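Local coordinates for DsbA family protein (Salmonella typhimurium, PDB 7JVE) that acts as a trimeric thioredoxin-like enzyme with both thiol oxidase and disulfide isomerase activities, at residues A67-S72 with V87-Y92; K119-F124 with A206-M211; N155-T160 with G165-H170; F219-Q224 with D243-A248. One frame throughout, in Å; residues are numbered along the deposited sequence.

Contacts 1, 2 and 4 belong to the thioredoxin-fold core, while contact 3 lies in the helical region of the DsbA type, its centre about 20 Å from that of contact 1. Contacts 1 and 2 share a face of the sheet: strands 84-90 and 115-120 are hydrogen-bonded neighbours, and L207 of contact 2 also touches F89 of contact 1. Contact 4 covers the other face, through strand 218-223, which pairs with 84-90. All four rely mainly on apolar packing, with no hydrogen bond across the contact. Contact 4 adds a methyl over an aromatic face, contact 2 a lysine used for its alkyl chain, and contact 3, nearer the surface, a threonine whose hydroxyl bonds the backbone.

Contact 1 of 4, residues A67-S72 with V87-Y92; sequences AELLSS and VMFFDY
L69 reaches with CD2 to the rim of the F89 ring, near the ring plane, 3.8 Å from CZ of F89. This joins the short helix 66-69 to strand 84-90, the middle strand of the thioredoxin-fold sheet. The same CD2 of L69 lies 4.0 Å from CG1 of V87, so one leucine methyl sits against two residues that are next but one along the strand and face the same side. V87 answers with both branches. With CG1 anti to the backbone N (chi1 -175°), its two methyls fork around the carbonyl of L69, CG2 coming within 3.7 Å of L69 O. That CG2 also touches L70 CD2 at 4.0 Å, the leucine crossing the valine at about a right angle. A short, branched valine suits the strand where the helix end passes close by, whereas F89 uses its length to meet L69. Outside this first shell, L207 of helix 199-210 packs on L69 and F89, and M222 of the adjacent strand packs on L69. R115 bonds the carbonyls of L70 and S71, holding the chain as it leaves the helix at L70. There the turn is closed by S71 N, which donates to E68 O at 3.2 Å.

Contact 2 of 4, residues K119-F124 with A206-M211; sequences KEFPIF and ALAQHM
K119 and L207 meet through carbon: CE of the lysine lies 3.8 Å from CD2 of L207, the two side chains crossing at about a right angle. The lysine chain is bent at chi2 (-71°) and then runs extended, so that its last methylene, CE, and the amino group lie beside the leucine methyl. Lysine suits this buried place because its long apolar stem can pack like an aliphatic residue while its polar end finds partners beyond. The second apolar touch is made by F121, whose ring passes alongside the helix and meets A208 obliquely, CD2 standing 4.1 Å from CB of A208. A residue as small as alanine allows this approach.

Polar bonding runs alongside the packing. K119 NZ is hydrogen-bonded to S74 OG and to the carbonyl O of E68, so the buried amino group has partners. N204, one turn before A208, gives its ND2 to E120 O, a side-chain bond from the helix to the strand end. Within the helix, H210 N donates to A206 O at 3.0 Å.

Helix 199-210 thus lies over the end of strand 115-120, with L207 extending to F89 on the neighbouring strand 84-90, while P122, just past the strand, packs against both L201 of this helix and W128 of helix 128-145.

Contact 3 of 4, residues N155-T160 with G165-H170; sequences NALYAT and GALTEH
L157 and L167 come together at about a right angle, CD1 of L157 standing 4.1 Å from CD2 of L167. The two branches converge from a helix on one side and an extended loop on the other. L167 uses its second methyl as well: CD1 lies 3.9 Å from OG1 of T160, again with the side chains crossing. Leucine is apt at this position because its two separate methyls can touch both an apolar and a hydroxyl-bearing neighbour.

The threonine hydroxyl is turned back on the preceding turn. With OG1 between the backbone N and the carbonyl carbon (chi1 64°), it donates to L157 O at 2.7 Å, nearly in line with the carbonyl (C=O...OG1 angle 176°). T160 N reaches the same oxygen at 3.1 Å, so two donors grip L157 O, and OG1 is also bonded to K162 N. The loop that follows, up to T168, joins helices 147-159 and 169-176 of the helical region that DsbA-type proteins add to the thioredoxin fold.

Further out, Q93 OE1 is bonded to L167 N. T168 is the N-cap of helix 169-176: its side chain caps a backbone N in the first turn while T168 N bonds D171 OD2, an exchange consistent with a capping box. L157 also packs on L175 and A134, and the adjacent Y158 touches C97 of the C94-C97 disulfide.

Contact 4 of 4, residues F219-Q224 with D243-A248; sequences FVVMPQ and DMLQMA
F219 receives L245 over one face of its ring. The CD2 methyl of L245 makes a CH-pi contact, 4.0 Å from the F219 ring centroid and 22° off the ring normal, and it comes nearest CG, so that it sits toward the inner rim. The other branch, CD1, lies 3.8 Å from CZ of F219, and the leucine fork thereby spans the length of the ring. An aromatic ring suits the strand here, since its flat face gives both methyls of one leucine something to lie on.

The remaining touches are made by V221, to aliphatic groups and to one backbone carbonyl. V221 CB is 3.9 Å from CB of A248, and CG2 of V221 also approaches L245 CD2 at 4.3 Å. One turn separates L245 from A248, so both face the strand. The valine CG1, set anti to its own N (chi1 -170°), reaches to the helix backbone, 3.4 Å from A248 O. Alanine's short side chain lets the helix come this close to the β-branched valine. No hydrogen bond crosses the contact.

The axes of strand 219-223 and helix 243-248 come within 9.3 Å at their closest, with 26° between their directions. V220 and M222 look to the opposite side of the sheet, where helix 66-69 lies. Strand 218-223 is flanked by 84-90 and 234-237, and I236 of the latter packs on L245 and A248.

Contact 1 of 4, residues A67-S72 with V87-Y92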
loop_
_atom_site.group_PDB
_atom_site.type_symbol
_atom_site.label_atom_id
_atom_site.label_comp_id
_atom_site.label_asym_id
_atom_site.label_seq_id
_atom_site.Cartn_x
_atom_site.Cartn_y
_atom_site.Cartn_z
ATOM N N ALA A 67 -20.921 -23.165 -18.962
ATOM C CA ALA A 67 -22.333 -23.446 -18.734
ATOM C C ALA A 67 -22.795 -22.850 -17.413
ATOM O O ALA A 67 -23.880 -22.255 -17.333
ATOM C CB ALA A 67 -22.608 -24.954 -18.789
ATOM N N GLU A 68 -21.979 -22.983 -16.372
ATOM C CA GLU A 68 -22.324 -22.407 -15.084
ATOM C C GLU A 68 -22.318 -20.885 -15.157
ATOM O O GLU A 68 -23.219 -20.229 -14.623
ATOM C CB GLU A 68 -21.342 -22.908 -14.020
ATOM C CG GLU A 68 -21.455 -24.409 -13.782
ATOM C CD GLU A 68 -20.477 -25.242 -14.636
ATOM O OE1 GLU A 68 -19.821 -26.148 -14.072
ATOM O OE2 GLU A 68 -20.313 -24.979 -15.850
ATOM N N LEU A 69 -21.302 -20.306 -15.807
ATOM C CA LEU A 69 -21.218 -18.854 -15.924
ATOM C C LEU A 69 -22.453 -18.276 -16.607
ATOM O O LEU A 69 -22.918 -17.189 -16.249
ATOM C CB LEU A 69 -19.958 -18.462 -16.694
ATOM C CG LEU A 69 -18.617 -18.609 -15.967
ATOM C CD1 LEU A 69 -17.467 -18.507 -16.953
ATOM C CD2 LEU A 69 -18.471 -17.575 -14.868
ATOM N N LEU A 70 -22.988 -18.980 -17.605
ATOM C CA LEU A 70 -24.082 -18.472 -18.418
ATOM C C LEU A 70 -25.427 -19.070 -18.033
ATOM O O LEU A 70 -26.410 -18.866 -18.753
ATOM C CB LEU A 70 -23.808 -18.720 -19.900
ATOM C CG LEU A 70 -22.417 -18.320 -20.371
ATOM C CD1 LEU A 70 -22.272 -18.594 -21.846
ATOM C CD2 LEU A 70 -22.155 -16.879 -20.047
ATOM N N SER A 71 -25.482 -19.788 -16.910
ATOM C CA SER A 71 -26.708 -20.401 -16.408
ATOM C C SER A 71 -27.898 -19.455 -16.532
ATOM O O SER A 71 -27.815 -18.282 -16.165
ATOM C CB SER A 71 -26.513 -20.798 -14.940
ATOM O OG SER A 71 -27.745 -21.220 -14.381
ATOM N N SER A 72 -29.000 -19.968 -17.073
ATOM C CA SER A 72 -30.223 -19.179 -17.070
ATOM C C SER A 72 -30.876 -19.121 -15.690
ATOM O O SER A 72 -31.947 -18.522 -15.566
ATOM C CB SER A 72 -31.226 -19.746 -18.076
ATOM O OG SER A 72 -31.426 -21.119 -17.815
ATOM N N VAL A 87 -20.478 -11.450 -17.174
ATOM C CA VAL A 87 -20.849 -12.131 -15.941
ATOM C C VAL A 87 -20.188 -11.388 -14.791
ATOM O O VAL A 87 -18.970 -11.183 -14.803
ATOM C CB VAL A 87 -20.414 -13.608 -15.977
ATOM C CG1 VAL A 87 -20.906 -14.349 -14.741
ATOM C CG2 VAL A 87 -20.918 -14.277 -17.232
ATOM N N MET A 88 -20.976 -10.962 -13.801
ATOM C CA MET A 88 -20.453 -10.094 -12.750
ATOM C C MET A 88 -20.573 -10.765 -11.388
ATOM O O MET A 88 -21.685 -11.024 -10.908
ATOM C CB MET A 88 -21.144 -8.727 -12.748
ATOM C CG MET A 88 -21.106 -8.001 -14.092
ATOM S SD MET A 88 -22.354 -6.707 -14.348
ATOM C CE MET A 88 -23.900 -7.618 -14.242
ATOM N N PHE A 89 -19.416 -11.046 -10.784
ATOM C CA PHE A 89 -19.306 -11.502 -9.406
ATOM C C PHE A 89 -19.156 -10.287 -8.491
ATOM O O PHE A 89 -18.208 -9.505 -8.628
ATOM C CB PHE A 89 -18.118 -12.447 -9.262
ATOM C CG PHE A 89 -18.291 -13.741 -10.006
ATOM C CD1 PHE A 89 -18.144 -13.784 -11.387
ATOM C CD2 PHE A 89 -18.657 -14.910 -9.321
ATOM C CE1 PHE A 89 -18.297 -14.985 -12.080
ATOM C CE2 PHE A 89 -18.821 -16.110 -9.993
ATOM C CZ PHE A 89 -18.640 -16.161 -11.386
ATOM N N PHE A 90 -20.095 -10.129 -7.564
ATOM C CA PHE A 90 -20.124 -8.959 -6.712
ATOM C C PHE A 90 -20.769 -9.337 -5.385
ATOM O O PHE A 90 -21.547 -10.296 -5.292
ATOM C CB PHE A 90 -20.902 -7.807 -7.359
ATOM C CG PHE A 90 -22.355 -8.110 -7.516
ATOM C CD1 PHE A 90 -22.808 -8.845 -8.599
ATOM C CD2 PHE A 90 -23.264 -7.736 -6.534
ATOM C CE1 PHE A 90 -24.147 -9.161 -8.714
ATOM C CE2 PHE A 90 -24.597 -8.039 -6.656
ATOM C CZ PHE A 90 -25.040 -8.749 -7.742
ATOM N N ASP A 91 -20.404 -8.571 -4.360
ATOM C CA ASP A 91 -20.984 -8.620 -3.026
ATOM C C ASP A 91 -21.609 -7.248 -2.778
ATOM O O ASP A 91 -20.980 -6.222 -3.069
ATOM C CB ASP A 91 -19.878 -8.955 -2.004
ATOM C CG ASP A 91 -20.366 -9.050 -0.557
ATOM O OD1 ASP A 91 -21.421 -8.472 -0.187
ATOM O OD2 ASP A 91 -19.632 -9.704 0.233
ATOM N N TYR A 92 -22.852 -7.217 -2.287
ATOM C CA TYR A 92 -23.463 -5.917 -2.043
ATOM C C TYR A 92 -22.685 -5.085 -1.020
ATOM O O TYR A 92 -22.785 -3.854 -1.039
ATOM C CB TYR A 92 -24.915 -6.064 -1.592
ATOM C CG TYR A 92 -25.867 -6.392 -2.719
ATOM C CD1 TYR A 92 -26.167 -5.443 -3.707
ATOM C CD2 TYR A 92 -26.460 -7.641 -2.809
ATOM C CE1 TYR A 92 -27.035 -5.734 -4.741
ATOM C CE2 TYR A 92 -27.340 -7.951 -3.849
ATOM C CZ TYR A 92 -27.620 -6.996 -4.812
ATOM O OH TYR A 92 -28.498 -7.294 -5.837
#

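Contact 2 of 4, residues K119-F124 with A206-M211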
loop_
_atom_site.group_PDB
_atom_site.type_symbol
_atom_site.label_atom_id
_atom_site.label_comp_id
_atom_site.label_asym_id
_atom_site.label_seq_id
_atom_site.Cartn_x
_atom_site.Cartn_y
_atom_site.Cartn_z
ATOM N N LYS A 119 -23.937 -12.493 -10.527
ATOM C CA LYS A 119 -23.538 -13.587 -9.633
ATOM C C LYS A 119 -23.276 -13.013 -8.239
ATOM O O LYS A 119 -22.162 -12.599 -7.930
ATOM C CB LYS A 119 -22.286 -14.313 -10.166
ATOM C CG LYS A 119 -22.429 -14.830 -11.568
ATOM C CD LYS A 119 -23.399 -16.010 -11.602
ATOM C CE LYS A 119 -23.161 -16.880 -12.814
ATOM N NZ LYS A 119 -24.033 -18.082 -12.818
ATOM N N GLU A 120 -24.307 -13.012 -7.397
ATOM C CA GLU A 120 -24.172 -12.548 -6.020
ATOM C C GLU A 120 -23.418 -13.581 -5.192
ATOM O O GLU A 120 -23.744 -14.773 -5.246
ATOM C CB GLU A 120 -25.552 -12.311 -5.413
ATOM C CG GLU A 120 -26.302 -11.164 -6.031
ATOM C CD GLU A 120 -27.760 -11.111 -5.612
ATOM O OE1 GLU A 120 -28.028 -11.207 -4.406
ATOM O OE2 GLU A 120 -28.637 -10.938 -6.488
ATOM N N PHE A 121 -22.424 -13.129 -4.419
ATOM C CA PHE A 121 -21.651 -14.013 -3.558
ATOM C C PHE A 121 -21.097 -13.219 -2.379
ATOM O O PHE A 121 -21.059 -11.983 -2.416
ATOM C CB PHE A 121 -20.523 -14.717 -4.344
ATOM C CG PHE A 121 -19.269 -13.868 -4.555
ATOM C CD1 PHE A 121 -19.321 -12.689 -5.278
ATOM C CD2 PHE A 121 -18.034 -14.287 -4.068
ATOM C CE1 PHE A 121 -18.161 -11.906 -5.493
ATOM C CE2 PHE A 121 -16.875 -13.519 -4.277
ATOM C CZ PHE A 121 -16.943 -12.317 -4.989
ATOM N N PRO A 122 -20.661 -13.905 -1.302
ATOM C CA PRO A 122 -20.151 -13.205 -0.114
ATOM C C PRO A 122 -18.633 -13.228 -0.019
ATOM O O PRO A 122 -18.043 -14.314 -0.022
ATOM C CB PRO A 122 -20.761 -14.012 1.034
ATOM C CG PRO A 122 -20.977 -15.409 0.432
ATOM C CD PRO A 122 -20.760 -15.349 -1.059
ATOM N N ILE A 123 -17.996 -12.058 0.107
ATOM C CA ILE A 123 -16.535 -12.011 0.165
ATOM C C ILE A 123 -16.025 -12.673 1.440
ATOM O O ILE A 123 -15.008 -13.369 1.424
ATOM C CB ILE A 123 -16.042 -10.558 0.054
ATOM C CG1 ILE A 123 -16.311 -10.015 -1.340
ATOM C CG2 ILE A 123 -14.551 -10.452 0.411
ATOM C CD1 ILE A 123 -15.880 -8.583 -1.488
ATOM N N PHE A 124 -16.718 -12.479 2.554
ATOM C CA PHE A 124 -16.300 -13.051 3.826
ATOM C C PHE A 124 -17.408 -13.920 4.419
ATOM O O PHE A 124 -18.603 -13.752 4.137
ATOM C CB PHE A 124 -15.912 -11.969 4.851
ATOM C CG PHE A 124 -14.721 -11.140 4.454
ATOM C CD1 PHE A 124 -13.439 -11.692 4.432
ATOM C CD2 PHE A 124 -14.878 -9.801 4.128
ATOM C CE1 PHE A 124 -12.345 -10.926 4.084
ATOM C CE2 PHE A 124 -13.788 -9.029 3.780
ATOM C CZ PHE A 124 -12.519 -9.592 3.757
ATOM N N ALA A 206 -19.545 -21.695 -4.898
ATOM C CA ALA A 206 -18.861 -22.836 -5.500
ATOM C C ALA A 206 -18.276 -22.465 -6.858
ATOM O O ALA A 206 -17.134 -22.822 -7.164
ATOM C CB ALA A 206 -19.814 -24.028 -5.627
ATOM N N LEU A 207 -19.044 -21.739 -7.681
ATOM C CA LEU A 207 -18.533 -21.271 -8.964
ATOM C C LEU A 207 -17.398 -20.261 -8.787
ATOM O O LEU A 207 -16.409 -20.301 -9.525
ATOM C CB LEU A 207 -19.664 -20.652 -9.789
ATOM C CG LEU A 207 -19.269 -20.049 -11.146
ATOM C CD1 LEU A 207 -18.589 -21.097 -12.064
ATOM C CD2 LEU A 207 -20.429 -19.354 -11.868
ATOM N N ALA A 208 -17.521 -19.334 -7.832
ATOM C CA ALA A 208 -16.410 -18.404 -7.601
ATOM C C ALA A 208 -15.137 -19.150 -7.214
ATOM O O ALA A 208 -14.040 -18.793 -7.659
ATOM C CB ALA A 208 -16.766 -17.372 -6.534
ATOM N N GLN A 209 -15.261 -20.190 -6.391
ATOM C CA GLN A 209 -14.076 -20.936 -5.987
ATOM C C GLN A 209 -13.478 -21.694 -7.165
ATOM O O GLN A 209 -12.249 -21.727 -7.329
ATOM C CB GLN A 209 -14.424 -21.888 -4.843
ATOM C CG GLN A 209 -14.591 -21.139 -3.528
ATOM C CD GLN A 209 -15.246 -21.950 -2.411
ATOM O OE1 GLN A 209 -15.638 -21.389 -1.393
ATOM N NE2 GLN A 209 -15.375 -23.262 -2.602
ATOM N N HIS A 210 -14.332 -22.315 -7.984
ATOM C CA HIS A 210 -13.864 -22.954 -9.211
ATOM C C HIS A 210 -13.248 -21.953 -10.176
ATOM O O HIS A 210 -12.333 -22.309 -10.923
ATOM C CB HIS A 210 -15.009 -23.692 -9.910
ATOM C CG HIS A 210 -15.404 -24.964 -9.233
ATOM N ND1 HIS A 210 -16.700 -25.438 -9.236
ATOM C CD2 HIS A 210 -14.676 -25.857 -8.516
ATOM C CE1 HIS A 210 -16.748 -26.576 -8.563
ATOM N NE2 HIS A 210 -15.535 -26.852 -8.117
ATOM N N MET A 211 -13.745 -20.709 -10.197
ATOM C CA MET A 211 -13.163 -19.702 -11.073
ATOM C C MET A 211 -11.934 -19.051 -10.459
ATOM O O MET A 211 -11.322 -18.198 -11.101
ATOM C CB MET A 211 -14.202 -18.635 -11.415
ATOM C CG MET A 211 -15.242 -19.112 -12.431
ATOM S SD MET A 211 -14.517 -19.515 -14.034
ATOM C CE MET A 211 -13.705 -17.969 -14.398
#

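Contact 3 of 4, residues N155-T160 with G165-H170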
loop_
_atom_site.group_PDB
_atom_site.type_symbol
_atom_site.label_atom_id
_atom_site.label_comp_id
_atom_site.label_asym_id
_atom_site.label_seq_id
_atom_site.Cartn_x
_atom_site.Cartn_y
_atom_site.Cartn_z
ATOM N N ASN A 155 -29.663 -1.907 -7.778
ATOM C CA ASN A 155 -29.134 -0.560 -7.600
ATOM C C ASN A 155 -29.633 0.070 -6.307
ATOM O O ASN A 155 -28.894 0.810 -5.641
ATOM C CB ASN A 155 -29.513 0.312 -8.786
ATOM C CG ASN A 155 -28.818 -0.115 -10.057
ATOM O OD1 ASN A 155 -27.686 -0.573 -10.013
ATOM N ND2 ASN A 155 -29.496 0.028 -11.195
ATOM N N ALA A 156 -30.889 -0.196 -5.936
ATOM C CA ALA A 156 -31.422 0.419 -4.731
ATOM C C ALA A 156 -30.697 -0.092 -3.492
ATOM O O ALA A 156 -30.479 0.668 -2.543
ATOM C CB ALA A 156 -32.926 0.157 -4.622
ATOM N N LEU A 157 -30.301 -1.363 -3.497
ATOM C CA LEU A 157 -29.606 -1.921 -2.352
ATOM C C LEU A 157 -28.236 -1.271 -2.174
ATOM O O LEU A 157 -27.912 -0.787 -1.084
ATOM C CB LEU A 157 -29.513 -3.435 -2.505
ATOM C CG LEU A 157 -29.079 -4.198 -1.254
ATOM C CD1 LEU A 157 -29.879 -3.751 -0.041
ATOM C CD2 LEU A 157 -29.195 -5.712 -1.474
ATOM N N TYR A 158 -27.422 -1.247 -3.235
ATOM C CA TYR A 158 -26.265 -0.352 -3.306
ATOM C C TYR A 158 -26.514 1.081 -2.854
ATOM O O TYR A 158 -25.706 1.641 -2.106
ATOM C CB TYR A 158 -25.703 -0.388 -4.734
ATOM C CG TYR A 158 -24.750 -1.515 -5.051
ATOM C CD1 TYR A 158 -23.989 -2.105 -4.047
ATOM C CD2 TYR A 158 -24.695 -2.080 -6.331
ATOM C CE1 TYR A 158 -23.084 -3.113 -4.336
ATOM C CE2 TYR A 158 -23.834 -3.138 -6.622
ATOM C CZ TYR A 158 -23.025 -3.646 -5.627
ATOM O OH TYR A 158 -22.143 -4.695 -5.909
ATOM N N ALA A 159 -27.613 1.699 -3.295
ATOM C CA ALA A 159 -27.827 3.100 -2.946
ATOM C C ALA A 159 -27.977 3.318 -1.447
ATOM O O ALA A 159 -27.935 4.474 -1.012
ATOM C CB ALA A 159 -29.051 3.672 -3.666
ATOM N N THR A 160 -28.168 2.268 -0.640
ATOM C CA THR A 160 -28.095 2.497 0.800
ATOM C C THR A 160 -26.731 3.033 1.219
ATOM O O THR A 160 -26.616 3.627 2.297
ATOM C CB THR A 160 -28.384 1.230 1.608
ATOM O OG1 THR A 160 -27.372 0.248 1.336
ATOM C CG2 THR A 160 -29.792 0.682 1.327
ATOM N N GLY A 165 -19.673 -4.315 6.054
ATOM C CA GLY A 165 -20.210 -4.714 7.336
ATOM C C GLY A 165 -21.369 -3.869 7.825
ATOM O O GLY A 165 -22.064 -4.289 8.756
ATOM N N ALA A 166 -21.618 -2.709 7.210
ATOM C CA ALA A 166 -22.686 -1.821 7.660
ATOM C C ALA A 166 -24.073 -2.212 7.145
ATOM O O ALA A 166 -25.067 -1.659 7.639
ATOM C CB ALA A 166 -22.382 -0.371 7.245
ATOM N N LEU A 167 -24.183 -3.110 6.164
ATOM C CA LEU A 167 -25.488 -3.566 5.685
ATOM C C LEU A 167 -25.993 -4.722 6.548
ATOM O O LEU A 167 -25.357 -5.778 6.604
ATOM C CB LEU A 167 -25.408 -3.999 4.225
ATOM C CG LEU A 167 -26.742 -4.222 3.522
ATOM C CD1 LEU A 167 -27.543 -2.940 3.505
ATOM C CD2 LEU A 167 -26.525 -4.706 2.098
ATOM N N THR A 168 -27.138 -4.534 7.202
ATOM C CA THR A 168 -27.724 -5.552 8.067
ATOM C C THR A 168 -28.933 -6.208 7.402
ATOM O O THR A 168 -29.523 -5.675 6.465
ATOM C CB THR A 168 -28.161 -4.959 9.408
ATOM O OG1 THR A 168 -29.200 -4.005 9.170
ATOM C CG2 THR A 168 -26.992 -4.317 10.158
ATOM N N GLU A 169 -29.322 -7.375 7.930
ATOM C CA GLU A 169 -30.539 -8.010 7.434
ATOM C C GLU A 169 -31.726 -7.079 7.599
ATOM O O GLU A 169 -32.543 -6.935 6.680
ATOM C CB GLU A 169 -30.793 -9.355 8.123
ATOM C CG GLU A 169 -29.768 -10.367 7.651
ATOM C CD GLU A 169 -29.915 -11.773 8.231
ATOM O OE1 GLU A 169 -31.019 -12.327 8.267
ATOM O OE2 GLU A 169 -28.906 -12.320 8.724
ATOM N N HIS A 170 -31.803 -6.390 8.739
ATOM C CA HIS A 170 -32.853 -5.395 8.936
ATOM C C HIS A 170 -32.911 -4.394 7.788
ATOM O O HIS A 170 -34.005 -4.029 7.344
ATOM C CB HIS A 170 -32.654 -4.652 10.255
ATOM C CG HIS A 170 -33.620 -3.524 10.446
ATOM N ND1 HIS A 170 -34.936 -3.723 10.820
ATOM C CD2 HIS A 170 -33.473 -2.190 10.285
ATOM C CE1 HIS A 170 -35.556 -2.558 10.886
ATOM N NE2 HIS A 170 -34.691 -1.612 10.565
#

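Contact 4 of 4, residues F219-Q224 with D243-A248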
loop_
_atom_site.group_PDB
_atom_site.type_symbol
_atom_site.label_atom_id
_atom_site.label_comp_id
_atom_site.label_asym_id
_atom_site.label_seq_id
_atom_site.Cartn_x
_atom_site.Cartn_y
_atom_site.Cartn_z
ATOM N N PHE A 219 -15.291 -9.592 -13.386
ATOM C CA PHE A 219 -16.099 -9.686 -14.596
ATOM C C PHE A 219 -15.525 -10.776 -15.484
ATOM O O PHE A 219 -14.303 -10.861 -15.641
ATOM C CB PHE A 219 -16.089 -8.382 -15.409
ATOM C CG PHE A 219 -16.686 -7.207 -14.701
ATOM C CD1 PHE A 219 -15.888 -6.377 -13.920
ATOM C CD2 PHE A 219 -18.032 -6.914 -14.825
ATOM C CE1 PHE A 219 -16.422 -5.293 -13.271
ATOM C CE2 PHE A 219 -18.579 -5.819 -14.165
ATOM C CZ PHE A 219 -17.777 -5.012 -13.383
ATOM N N VAL A 220 -16.403 -11.576 -16.091
ATOM C CA VAL A 220 -16.056 -12.442 -17.210
ATOM C C VAL A 220 -16.864 -12.003 -18.420
ATOM O O VAL A 220 -18.106 -11.993 -18.384
ATOM C CB VAL A 220 -16.318 -13.928 -16.927
ATOM C CG1 VAL A 220 -15.670 -14.764 -18.042
ATOM C CG2 VAL A 220 -15.806 -14.319 -15.551
ATOM N N VAL A 221 -16.164 -11.677 -19.496
ATOM C CA VAL A 221 -16.764 -11.245 -20.748
ATOM C C VAL A 221 -16.391 -12.273 -21.813
ATOM O O VAL A 221 -15.203 -12.539 -22.035
ATOM C CB VAL A 221 -16.292 -9.838 -21.133
ATOM C CG1 VAL A 221 -17.113 -9.301 -22.296
ATOM C CG2 VAL A 221 -16.359 -8.912 -19.887
ATOM N N MET A 222 -17.395 -12.847 -22.467
ATOM C CA MET A 222 -17.178 -13.995 -23.331
ATOM C C MET A 222 -18.346 -14.142 -24.291
ATOM O O MET A 222 -19.472 -13.737 -23.966
ATOM C CB MET A 222 -17.003 -15.265 -22.496
ATOM C CG MET A 222 -18.254 -15.654 -21.751
ATOM S SD MET A 222 -18.015 -16.972 -20.546
ATOM C CE MET A 222 -16.996 -18.144 -21.452
ATOM N N PRO A 223 -18.114 -14.702 -25.479
ATOM C CA PRO A 223 -19.233 -15.091 -26.341
ATOM C C PRO A 223 -20.036 -16.195 -25.677
ATOM O O PRO A 223 -19.507 -17.017 -24.930
ATOM C CB PRO A 223 -18.554 -15.598 -27.626
ATOM C CG PRO A 223 -17.119 -15.159 -27.513
ATOM C CD PRO A 223 -16.820 -15.118 -26.046
ATOM N N GLN A 224 -21.334 -16.214 -25.967
ATOM C CA GLN A 224 -22.182 -17.220 -25.351
ATOM C C GLN A 224 -22.114 -18.549 -26.091
ATOM O O GLN A 224 -22.224 -19.603 -25.456
ATOM C CB GLN A 224 -23.620 -16.714 -25.286
ATOM C CG GLN A 224 -23.844 -15.532 -24.335
ATOM C CD GLN A 224 -25.214 -15.588 -23.696
ATOM O OE1 GLN A 224 -25.354 -16.027 -22.564
ATOM N NE2 GLN A 224 -26.239 -15.176 -24.439
ATOM N N ASP A 243 -14.460 2.019 -20.399
ATOM C CA ASP A 243 -13.745 1.733 -21.638
ATOM C C ASP A 243 -13.192 0.316 -21.653
ATOM O O ASP A 243 -13.276 -0.382 -22.669
ATOM C CB ASP A 243 -12.619 2.739 -21.833
ATOM C CG ASP A 243 -13.125 4.077 -22.306
ATOM O OD1 ASP A 243 -14.334 4.161 -22.637
ATOM O OD2 ASP A 243 -12.320 5.043 -22.336
ATOM N N MET A 244 -12.605 -0.121 -20.542
ATOM C CA MET A 244 -12.021 -1.453 -20.512
ATOM C C MET A 244 -13.105 -2.522 -20.683
ATOM O O MET A 244 -12.945 -3.476 -21.455
ATOM C CB MET A 244 -11.253 -1.636 -19.200
ATOM C CG MET A 244 -10.484 -2.938 -19.111
ATOM S SD MET A 244 -9.046 -2.801 -20.232
ATOM C CE MET A 244 -8.177 -1.406 -19.521
ATOM N N LEU A 245 -14.230 -2.368 -19.985
ATOM C CA LEU A 245 -15.309 -3.331 -20.143
ATOM C C LEU A 245 -15.900 -3.262 -21.546
ATOM O O LEU A 245 -16.268 -4.293 -22.122
ATOM C CB LEU A 245 -16.384 -3.097 -19.081
ATOM C CG LEU A 245 -16.069 -3.687 -17.707
ATOM C CD1 LEU A 245 -17.038 -3.144 -16.666
ATOM C CD2 LEU A 245 -16.080 -5.221 -17.726
ATOM N N GLN A 246 -15.985 -2.059 -22.121
ATOM C CA GLN A 246 -16.523 -1.930 -23.470
ATOM C C GLN A 246 -15.630 -2.635 -24.494
ATOM O O GLN A 246 -16.132 -3.305 -25.403
ATOM C CB GLN A 246 -16.702 -0.456 -23.846
ATOM C CG GLN A 246 -17.539 -0.264 -25.145
ATOM C CD GLN A 246 -18.977 -0.826 -24.998
ATOM O OE1 GLN A 246 -19.747 -0.376 -24.140
ATOM N NE2 GLN A 246 -19.332 -1.794 -25.833
ATOM N N MET A 247 -14.302 -2.491 -24.375
ATOM C CA MET A 247 -13.420 -3.178 -25.321
ATOM C C MET A 247 -13.585 -4.693 -25.226
ATOM O O MET A 247 -13.640 -5.383 -26.250
ATOM C CB MET A 247 -11.949 -2.768 -25.106
ATOM C CG MET A 247 -11.616 -1.283 -25.429
ATOM S SD MET A 247 -9.828 -0.791 -25.329
ATOM C CE MET A 247 -9.468 -0.759 -23.515
ATOM N N ALA A 248 -13.720 -5.213 -24.006
ATOM C CA ALA A 248 -13.939 -6.639 -23.802
ATOM C C ALA A 248 -15.250 -7.095 -24.435
ATOM O O ALA A 248 -15.330 -8.199 -24.991
ATOM C CB ALA A 248 -13.946 -6.961 -22.302
#